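Local coordinates for protein cadherin-23 (Mus musculus, PDB 5UZ8) that probably serves in calcium-dependent cell adhesion and in the mechanotransduction of hearing, as a rod of tandem cadherin repeats joined by calcium-binding linkers, at residues D108-N113 with K192-D197; R137-D142 with I151-V156; T230-N235 with T240-M245; R283-Q286 with R290-L293. One frame throughout, in Å; residues are numbered along the deposited sequence. Where two conformers were deposited one is given.

Interaction 1. Residues D108-N113 with K192-D197; sequences DINDNN and KDNPGD. With CA (calcium ion), chain J; CA (calcium ion), chain I; CA (calcium ion), chain K.
D193 OD2 reaches across to the linker 108-113 through a shared calcium ion (chain I), which it binds at 2.3 Å. From the linker, N110 OD1 binds the same ion at 2.4 Å and N112 O does so at 2.3 Å. D142, D144 and F148 complete this site. N110 OD1 and D193 OD2 lie close together because both are ligands of one cation. The other branches of the two side chains meet directly: N110 ND2 donates to D193 OD1 at 3.1 Å, with a 160° angle at the hydrogen. The acceptor lies near the amide plane, whereas the donor arrives on the syn side of the carboxylate but well out of its plane, in keeping with a 48° angle between the two flat groups. N201 and R203 are further polar partners of N110 and D193, respectively. The sequence DINDNN is the cadherin linker motif DxNDN: D108, I109 and D111 serve the ions of chains J and K, while N110 and N112 turn to chain I. D108 OD1, I109 O and D111 OD1 hold the chain J calcium, and D111 OD2 extends to chain K at 2.4 Å, so one carboxylate bridges two metals. Beyond D193, the 194-197 type II turn is braced by N194 ND2, which donates to D197 OD2 at 2.8 Å.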
# COMPACT_ATOMS: atom_id res chain seq x y z
N ASP A 108 24.03 0.52 -14.88
CA ASP A 108 23.07 0.69 -13.80
C ASP A 108 23.26 -0.42 -12.77
O ASP A 108 23.38 -1.61 -13.12
CB ASP A 108 21.66 0.60 -14.41
CG ASP A 108 20.52 0.81 -13.41
OD1 ASP A 108 20.64 1.64 -12.48
OD2 ASP A 108 19.45 0.17 -13.64
N ILE A 109 23.23 -0.05 -11.50
CA ILE A 109 23.07 -1.01 -10.39
C ILE A 109 21.75 -0.74 -9.68
O ILE A 109 21.15 0.33 -9.83
CB ILE A 109 24.26 -0.98 -9.38
CG1 ILE A 109 24.19 0.24 -8.46
CG2 ILE A 109 25.60 -1.07 -10.10
CD1 ILE A 109 25.34 0.38 -7.47
N ASN A 110 21.27 -1.71 -8.93
CA ASN A 110 20.00 -1.60 -8.27
C ASN A 110 20.15 -0.87 -6.94
O ASN A 110 20.06 -1.48 -5.86
CB ASN A 110 19.35 -2.98 -8.09
CG ASN A 110 17.91 -2.87 -7.63
OD1 ASN A 110 17.27 -1.86 -7.86
ND2 ASN A 110 17.40 -3.91 -6.98
N ASP A 111 20.33 0.44 -7.04
CA ASP A 111 20.57 1.29 -5.86
C ASP A 111 19.38 2.19 -5.47
O ASP A 111 19.52 3.02 -4.56
CB ASP A 111 21.89 2.09 -5.99
CG ASP A 111 21.94 3.02 -7.21
OD1 ASP A 111 21.17 2.89 -8.18
OD2 ASP A 111 22.86 3.88 -7.23
N ASN A 112 18.24 2.02 -6.11
CA ASN A 112 17.03 2.74 -5.71
C ASN A 112 15.91 1.76 -5.33
O ASN A 112 15.66 0.79 -6.05
CB ASN A 112 16.55 3.67 -6.82
CG ASN A 112 17.50 4.85 -7.01
OD1 ASN A 112 17.36 5.87 -6.33
ND2 ASN A 112 18.51 4.68 -7.86
N ASN A 113 15.25 2.04 -4.23
CA ASN A 113 14.10 1.26 -3.79
C ASN A 113 12.87 1.75 -4.52
O ASN A 113 12.77 2.96 -4.78
CB ASN A 113 13.83 1.45 -2.30
CG ASN A 113 14.89 0.82 -1.43
OD1 ASN A 113 16.05 1.05 -1.62
ND2 ASN A 113 14.48 0.01 -0.47
N LYS A 192 8.25 -4.50 -4.42
CA LYS A 192 9.57 -5.13 -4.45
C LYS A 192 10.07 -5.11 -5.90
O LYS A 192 9.36 -5.54 -6.83
CB LYS A 192 9.47 -6.54 -3.88
CG LYS A 192 10.77 -7.32 -3.80
CD LYS A 192 10.53 -8.76 -3.30
CE LYS A 192 9.81 -8.83 -1.97
NZ LYS A 192 9.85 -10.20 -1.37
N ASP A 193 11.27 -4.59 -6.10
CA ASP A 193 11.80 -4.45 -7.44
C ASP A 193 12.52 -5.72 -7.90
O ASP A 193 12.55 -6.70 -7.17
CB ASP A 193 12.66 -3.17 -7.55
CG ASP A 193 13.98 -3.28 -6.82
OD1 ASP A 193 14.41 -4.40 -6.46
OD2 ASP A 193 14.61 -2.21 -6.66
N ASN A 194 13.09 -5.68 -9.10
CA ASN A 194 14.03 -6.67 -9.62
C ASN A 194 13.48 -8.11 -9.58
O ASN A 194 14.08 -9.02 -8.98
CB ASN A 194 15.40 -6.55 -8.88
CG ASN A 194 16.52 -7.32 -9.56
OD1 ASN A 194 16.46 -7.66 -10.74
ND2 ASN A 194 17.60 -7.58 -8.78
N PRO A 195 12.28 -8.31 -10.19
CA PRO A 195 11.64 -9.61 -10.09
C PRO A 195 12.49 -10.75 -10.67
O PRO A 195 13.25 -10.57 -11.62
CB PRO A 195 10.30 -9.40 -10.85
CG PRO A 195 10.62 -8.30 -11.83
CD PRO A 195 11.54 -7.38 -11.05
N GLY A 196 12.40 -11.90 -10.02
CA GLY A 196 13.09 -13.09 -10.43
C GLY A 196 14.52 -13.21 -9.91
O GLY A 196 15.10 -14.28 -9.97
N ASP A 197 15.11 -12.13 -9.40
CA ASP A 197 16.51 -12.19 -8.95
C ASP A 197 16.49 -12.74 -7.50
O ASP A 197 15.42 -12.93 -6.90
CB ASP A 197 17.15 -10.79 -9.06
CG ASP A 197 18.69 -10.80 -9.11
OD1 ASP A 197 19.33 -11.83 -8.81
OD2 ASP A 197 19.28 -9.74 -9.44
CA CA J . 20.71 2.68 -10.49
CA CA I . 15.36 -0.45 -7.97
CA CA K . 22.42 5.66 -8.71
O HOH W 1 20.76 6.55 -7.30
O HOH W 2 23.99 6.87 -7.26

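Interaction 2. Residues R137-D142 with I151-V156; sequences RVTATD and IEYSLV. With CA (calcium ion), chain I.
Segments 137-142 and 151-156 do not pair as neighbouring strands: their closest CA approaches are 7.6 Å between the CA atoms of D142 and I151 and 8.7 Å between those of V138 and Y153, and no backbone-to-backbone hydrogen bond links them. Side chains fill the separation instead. Y153 spans most of it, with CG anti to its carbonyl carbon (chi1 -61°), and its hydroxyl meets the other backbone directly: A140 N donates to Y153 OH at 2.8 Å with an almost straight 174° N-H...O angle. The donor lies at the ring edge, in its plane, so the bond continues the plane of the phenol. V138 O lies over one ring face, while V138 CG2 touches Y153 CD1 at 4.1 Å, the two side chains running alongside one another and pointing opposite ways. Within its own strand, I151 CG2 sits 3.6 Å above the ring plane, offset toward the rim. The other branch of I151 ends in CD1, which lies 3.4 Å from A140 O and also meets A140 CB and D142 CB. This apolar cover adjoins the carboxylate of D142, whose two oxygens grip a calcium ion (chain I) at 2.6 Å for OD1 and 2.4 Å for OD2. The contact thus joins the two facing sheets of a cadherin beta sandwich: strand 134-141 lies between 115-116 and 170-173 in one, strand 151-155 is outermost beside 184-193 in the other, and F116, I164 and A191 add to the interior around Y153, A140 and I151.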
# COMPACT_ATOMS: atom_id res chain seq x y z
N ARG A 137 -6.03 1.82 -5.89
CA ARG A 137 -4.79 1.42 -6.53
C ARG A 137 -3.63 2.09 -5.78
O ARG A 137 -3.65 3.28 -5.55
CB ARG A 137 -4.81 1.88 -7.98
CG ARG A 137 -3.62 1.44 -8.82
CD ARG A 137 -3.88 1.78 -10.29
NE ARG A 137 -4.47 0.67 -11.02
CZ ARG A 137 -5.25 0.78 -12.10
NH1 ARG A 137 -5.69 -0.32 -12.71
NH2 ARG A 137 -5.60 1.98 -12.56
N VAL A 138 -2.64 1.30 -5.40
CA VAL A 138 -1.39 1.80 -4.85
C VAL A 138 -0.36 1.86 -5.97
O VAL A 138 -0.37 1.01 -6.86
CB VAL A 138 -0.90 0.97 -3.66
CG1 VAL A 138 -1.98 0.91 -2.59
CG2 VAL A 138 -0.42 -0.41 -4.06
N THR A 139 0.51 2.87 -5.92
CA THR A 139 1.56 3.00 -6.92
C THR A 139 2.86 3.39 -6.22
O THR A 139 2.90 4.34 -5.41
CB THR A 139 1.20 4.09 -7.96
OG1 THR A 139 -0.04 3.78 -8.62
CG2 THR A 139 2.31 4.26 -8.98
N ALA A 140 3.92 2.67 -6.56
CA ALA A 140 5.30 3.02 -6.23
C ALA A 140 6.08 3.31 -7.52
O ALA A 140 5.67 2.90 -8.59
CB ALA A 140 5.93 1.89 -5.48
N THR A 141 7.19 4.05 -7.42
CA THR A 141 8.05 4.30 -8.57
C THR A 141 9.46 3.91 -8.23
O THR A 141 9.84 3.90 -7.05
CB THR A 141 8.04 5.76 -8.96
OG1 THR A 141 8.53 6.55 -7.87
CG2 THR A 141 6.64 6.20 -9.36
N ASP A 142 10.23 3.57 -9.25
CA ASP A 142 11.61 3.12 -9.04
C ASP A 142 12.52 3.82 -10.05
O ASP A 142 12.33 3.72 -11.26
CB ASP A 142 11.69 1.62 -9.17
CG ASP A 142 13.02 1.04 -8.68
OD1 ASP A 142 14.08 1.40 -9.25
OD2 ASP A 142 13.02 0.12 -7.82
N ILE A 151 8.49 -3.41 -10.79
CA ILE A 151 7.90 -3.48 -9.46
C ILE A 151 6.84 -4.59 -9.38
O ILE A 151 5.99 -4.68 -10.22
CB ILE A 151 7.29 -2.13 -9.08
CG1 ILE A 151 8.41 -1.10 -8.97
CG2 ILE A 151 6.51 -2.22 -7.75
CD1 ILE A 151 7.91 0.31 -8.80
N GLU A 152 6.94 -5.42 -8.35
CA GLU A 152 5.98 -6.49 -8.05
C GLU A 152 5.28 -6.09 -6.73
O GLU A 152 5.95 -5.93 -5.72
CB GLU A 152 6.76 -7.79 -7.90
CG GLU A 152 5.99 -9.01 -7.45
CD GLU A 152 6.78 -10.31 -7.55
OE1 GLU A 152 8.03 -10.31 -7.58
OE2 GLU A 152 6.13 -11.36 -7.62
N TYR A 153 3.96 -5.86 -6.78
CA TYR A 153 3.14 -5.58 -5.60
C TYR A 153 2.66 -6.83 -4.90
O TYR A 153 2.36 -7.84 -5.54
CB TYR A 153 1.94 -4.72 -5.97
CG TYR A 153 2.36 -3.39 -6.54
CD1 TYR A 153 2.81 -2.38 -5.72
CD2 TYR A 153 2.34 -3.16 -7.89
CE1 TYR A 153 3.22 -1.16 -6.24
CE2 TYR A 153 2.77 -1.95 -8.41
CZ TYR A 153 3.19 -0.93 -7.55
OH TYR A 153 3.66 0.28 -8.03
N SER A 154 2.59 -6.78 -3.59
CA SER A 154 1.99 -7.86 -2.82
C SER A 154 1.34 -7.29 -1.55
O SER A 154 1.51 -6.12 -1.24
CB SER A 154 3.04 -8.91 -2.46
OG SER A 154 4.07 -8.35 -1.66
N LEU A 155 0.55 -8.11 -0.87
CA LEU A 155 -0.02 -7.77 0.43
C LEU A 155 0.60 -8.74 1.39
O LEU A 155 0.72 -9.94 1.09
CB LEU A 155 -1.55 -7.98 0.48
CG LEU A 155 -2.41 -7.02 -0.29
CD1 LEU A 155 -3.88 -7.40 -0.15
CD2 LEU A 155 -2.18 -5.56 0.14
N VAL A 156 1.06 -8.25 2.53
CA VAL A 156 1.64 -9.11 3.53
C VAL A 156 0.58 -10.09 4.06
O VAL A 156 0.88 -11.25 4.27
CB VAL A 156 2.22 -8.28 4.68
CG1 VAL A 156 2.60 -9.16 5.88
CG2 VAL A 156 3.41 -7.49 4.17
CA CA I . 15.36 -0.45 -7.97

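Interaction 3. Residues T230-N235 with T240-M245; sequences TSVYEN and TSVITM
V242 is the first residue of 240-245 to touch the strand 227-233, and it carries the contact with both of its methyl branches; just before it, T240 OG1 bonds to P237 O in the intervening turn. V242 CG1, anti to the backbone N (chi1 176°), meets T230 CG2 at 3.4 Å, a separation tighter than usual for two carbons. CG2 touches V232 CG2 at 3.9 Å, and in both pairs the side chains are roughly perpendicular. The V242 carbonyl is served by water: one molecule donates to V242 O at 2.8 Å and to S231 O at 2.8 Å, and also bonds T230 OG1 at 3.0 Å. A second water donates to V242 O and makes a weak bond to T230 OG1. V242 and I243 lie opposite the single residue V279, forming a classic beta bulge, at which V242 has phi -111° and psi -55°. Without any direct hydrogen bond between the segments, this edge of the third cadherin repeat combines methyl contact with backbone oxygens linked through water rather than directly, which suggests that solvent takes part, beside apolar packing, in holding the two strands together.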
# COMPACT_ATOMS: atom_id res chain seq x y z
N THR A 230 -45.44 -13.23 32.23
CA THR A 230 -45.46 -12.47 33.46
C THR A 230 -46.87 -12.43 34.04
O THR A 230 -47.83 -12.90 33.40
CB THR A 230 -44.94 -11.03 33.25
OG1 THR A 230 -44.81 -10.39 34.54
CG2 THR A 230 -45.89 -10.23 32.38
N SER A 231 -46.98 -11.89 35.25
CA SER A 231 -48.26 -11.82 35.95
C SER A 231 -48.47 -10.44 36.45
O SER A 231 -47.53 -9.77 36.88
CB SER A 231 -48.31 -12.76 37.16
OG SER A 231 -48.26 -14.11 36.78
N VAL A 232 -49.73 -10.03 36.46
CA VAL A 232 -50.13 -8.75 37.00
C VAL A 232 -51.23 -9.05 38.02
O VAL A 232 -52.13 -9.85 37.75
CB VAL A 232 -50.67 -7.86 35.84
CG1 VAL A 232 -51.10 -6.50 36.32
CG2 VAL A 232 -49.58 -7.70 34.79
N TYR A 233 -51.20 -8.37 39.16
CA TYR A 233 -52.33 -8.48 40.11
C TYR A 233 -53.61 -7.89 39.52
O TYR A 233 -53.56 -6.91 38.79
CB TYR A 233 -52.02 -7.80 41.46
CG TYR A 233 -51.04 -8.60 42.29
CD1 TYR A 233 -51.44 -9.78 42.92
CD2 TYR A 233 -49.71 -8.19 42.42
CE1 TYR A 233 -50.53 -10.54 43.66
CE2 TYR A 233 -48.81 -8.93 43.18
CZ TYR A 233 -49.22 -10.10 43.78
OH TYR A 233 -48.32 -10.82 44.53
N GLU A 234 -54.74 -8.54 39.79
CA GLU A 234 -56.07 -7.99 39.49
C GLU A 234 -56.21 -6.59 40.13
O GLU A 234 -55.59 -6.33 41.16
CB GLU A 234 -57.17 -8.91 40.05
CG GLU A 234 -57.10 -9.14 41.56
CD GLU A 234 -58.18 -10.08 42.11
OE1 GLU A 234 -58.14 -10.36 43.33
OE2 GLU A 234 -59.03 -10.57 41.33
N ASN A 235 -57.02 -5.72 39.50
CA ASN A 235 -57.46 -4.44 40.10
C ASN A 235 -56.36 -3.45 40.43
O ASN A 235 -56.53 -2.61 41.34
CB ASN A 235 -58.29 -4.68 41.39
CG ASN A 235 -59.51 -5.50 41.15
OD1 ASN A 235 -60.21 -5.28 40.18
ND2 ASN A 235 -59.80 -6.44 42.05
N THR A 240 -49.62 0.62 35.73
CA THR A 240 -48.86 -0.35 36.53
C THR A 240 -47.79 -1.00 35.64
O THR A 240 -48.09 -1.47 34.52
CB THR A 240 -49.80 -1.40 37.15
OG1 THR A 240 -50.67 -0.75 38.08
CG2 THR A 240 -49.03 -2.49 37.89
N SER A 241 -46.55 -1.01 36.10
CA SER A 241 -45.48 -1.69 35.36
C SER A 241 -45.69 -3.18 35.27
O SER A 241 -46.07 -3.82 36.25
CB SER A 241 -44.15 -1.42 36.02
OG SER A 241 -43.84 -0.07 35.82
N VAL A 242 -45.43 -3.75 34.10
CA VAL A 242 -45.62 -5.19 33.84
C VAL A 242 -44.27 -5.88 33.66
O VAL A 242 -43.94 -6.86 34.37
CB VAL A 242 -46.51 -5.40 32.61
CG1 VAL A 242 -46.64 -6.88 32.26
CG2 VAL A 242 -47.87 -4.75 32.84
N ILE A 243 -43.49 -5.36 32.72
CA ILE A 243 -42.22 -5.97 32.35
C ILE A 243 -41.50 -4.95 31.47
O ILE A 243 -42.17 -4.11 30.84
CB ILE A 243 -42.44 -7.28 31.55
CG1 ILE A 243 -41.13 -8.04 31.38
CG2 ILE A 243 -43.15 -7.03 30.21
CD1 ILE A 243 -41.37 -9.46 30.89
N THR A 244 -40.17 -5.01 31.46
CA THR A 244 -39.38 -4.25 30.48
C THR A 244 -38.81 -5.17 29.42
O THR A 244 -38.10 -6.16 29.72
CB THR A 244 -38.25 -3.48 31.18
OG1 THR A 244 -38.82 -2.53 32.08
CG2 THR A 244 -37.36 -2.76 30.16
N MET A 245 -39.14 -4.85 28.17
CA MET A 245 -38.76 -5.66 27.03
C MET A 245 -37.48 -5.07 26.45
O MET A 245 -37.31 -3.84 26.43
CB MET A 245 -39.87 -5.64 25.97
CG MET A 245 -41.20 -6.21 26.45
SD MET A 245 -41.11 -7.87 27.13
CE MET A 245 -40.59 -8.82 25.71
O HOH W 3 -45.44 -8.06 36.35
O HOH W 4 -41.97 -8.74 35.11

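Interaction 4. Residues R283-Q286 with R290-L293; sequences RPLQ and RFNL
In the third cadherin repeat of this chain, the loop between strands 278-281 and 290-298 packs back on the strand that follows it, a connection between the two sheets of the beta sandwich. F291 is the residue that the loop meets. Its CB points toward 283-286, with CG anti to the carbonyl carbon (chi1 -57°), and the far carbon of the ring, CZ, receives both loop side chains. L285 CD2 approaches CZ at 4.2 Å, an apolar contact from an oblique direction. Among the surroundings, L285 also packs on F270 and V315, and the F291 ring makes an edge-to-face contact with F270. R283 arrives by a longer route: its chain is extended from CG to NE, which carries the guanidinium to the ring although its CB does not point there. The two flat groups are turned 57° from each other. Because NH2 lies in the ring plane, at the edge, the geometry does not fit a cation-pi stack. The charge is met by E289, which forms a salt bridge with NH2. R283 NH1 bonds P284 O at 3.0 Å with an angle of 140°, while NH2 lies 4.0 Å from F291 CZ.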
# COMPACT_ATOMS: atom_id res chain seq x y z
N ARG A 283 -55.39 -0.15 32.00
CA ARG A 283 -56.59 -0.24 32.83
C ARG A 283 -56.41 -1.32 33.88
O ARG A 283 -55.53 -2.19 33.73
CB ARG A 283 -57.80 -0.60 31.95
CG ARG A 283 -57.69 -1.94 31.20
CD ARG A 283 -59.01 -2.23 30.50
NE ARG A 283 -58.97 -3.43 29.68
CZ ARG A 283 -59.08 -4.68 30.14
NH1 ARG A 283 -59.20 -4.94 31.45
NH2 ARG A 283 -59.03 -5.69 29.28
N PRO A 284 -57.27 -1.33 34.91
CA PRO A 284 -57.31 -2.52 35.77
C PRO A 284 -57.69 -3.77 34.99
O PRO A 284 -58.46 -3.69 34.03
CB PRO A 284 -58.39 -2.19 36.81
CG PRO A 284 -59.04 -0.92 36.35
CD PRO A 284 -58.12 -0.23 35.41
N LEU A 285 -57.12 -4.90 35.41
CA LEU A 285 -57.45 -6.18 34.82
C LEU A 285 -58.21 -7.00 35.84
O LEU A 285 -57.95 -6.87 37.06
CB LEU A 285 -56.17 -6.92 34.44
CG LEU A 285 -55.13 -6.10 33.65
CD1 LEU A 285 -53.88 -6.93 33.39
CD2 LEU A 285 -55.73 -5.62 32.36
N GLN A 286 -59.13 -7.83 35.35
CA GLN A 286 -59.85 -8.76 36.19
C GLN A 286 -59.23 -10.17 36.06
O GLN A 286 -58.55 -10.49 35.07
CB GLN A 286 -61.34 -8.76 35.85
CG GLN A 286 -62.03 -7.46 36.30
CD GLN A 286 -63.54 -7.49 36.15
OE1 GLN A 286 -64.15 -8.53 35.88
NE2 GLN A 286 -64.17 -6.33 36.40
N ARG A 290 -56.51 -13.05 30.25
CA ARG A 290 -55.22 -13.61 29.81
C ARG A 290 -54.90 -13.04 28.44
O ARG A 290 -55.77 -12.98 27.57
CB ARG A 290 -55.28 -15.12 29.66
CG ARG A 290 -55.67 -15.88 30.93
CD ARG A 290 -55.10 -17.32 30.96
NE ARG A 290 -54.50 -17.72 29.68
CZ ARG A 290 -53.27 -18.25 29.50
NH1 ARG A 290 -52.46 -18.52 30.53
NH2 ARG A 290 -52.87 -18.54 28.26
N PHE A 291 -53.66 -12.63 28.25
CA PHE A 291 -53.27 -11.96 27.04
C PHE A 291 -52.03 -12.66 26.49
O PHE A 291 -51.16 -13.06 27.29
CB PHE A 291 -52.91 -10.52 27.34
CG PHE A 291 -54.02 -9.75 27.99
CD1 PHE A 291 -54.16 -9.74 29.38
CD2 PHE A 291 -54.95 -9.07 27.22
CE1 PHE A 291 -55.18 -9.04 29.98
CE2 PHE A 291 -55.95 -8.34 27.83
CZ PHE A 291 -56.08 -8.35 29.21
N ASN A 292 -51.98 -12.86 25.17
CA ASN A 292 -50.70 -13.18 24.52
C ASN A 292 -50.43 -12.07 23.52
O ASN A 292 -50.98 -12.02 22.44
CB ASN A 292 -50.63 -14.59 23.91
CG ASN A 292 -49.18 -15.13 23.85
OD1 ASN A 292 -48.25 -14.51 24.34
ND2 ASN A 292 -49.01 -16.28 23.25
N LEU A 293 -49.60 -11.15 23.97
CA LEU A 293 -49.28 -9.92 23.24
C LEU A 293 -48.12 -10.20 22.31
O LEU A 293 -47.30 -11.12 22.56
CB LEU A 293 -48.86 -8.82 24.20
CG LEU A 293 -49.86 -8.50 25.31
CD1 LEU A 293 -49.32 -7.46 26.30
CD2 LEU A 293 -51.15 -8.05 24.69

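Along the chain, interaction 2 falls between the two segments of interaction 1, and interactions 3 and 4 follow in turn. The first two have centres 13 Å apart and touch: a probable hydrogen bond from E152 N to K192 O joins neighbouring strands 151-155 and 184-193 of one sheet, and both contacts supply ligands to the same calcium ion. Interactions 3 and 4 lie 9 Å apart between centres within the 228-316 cadherin repeat, meeting where N235 N approaches L285 O. Between the two pairs, centres are 65 to 81 Å apart and no atoms touch. This spacing fits an elongated rod: one pair lies at a calcium-bound linker and the repeat after it, the other where the two sheets of the last repeat meet.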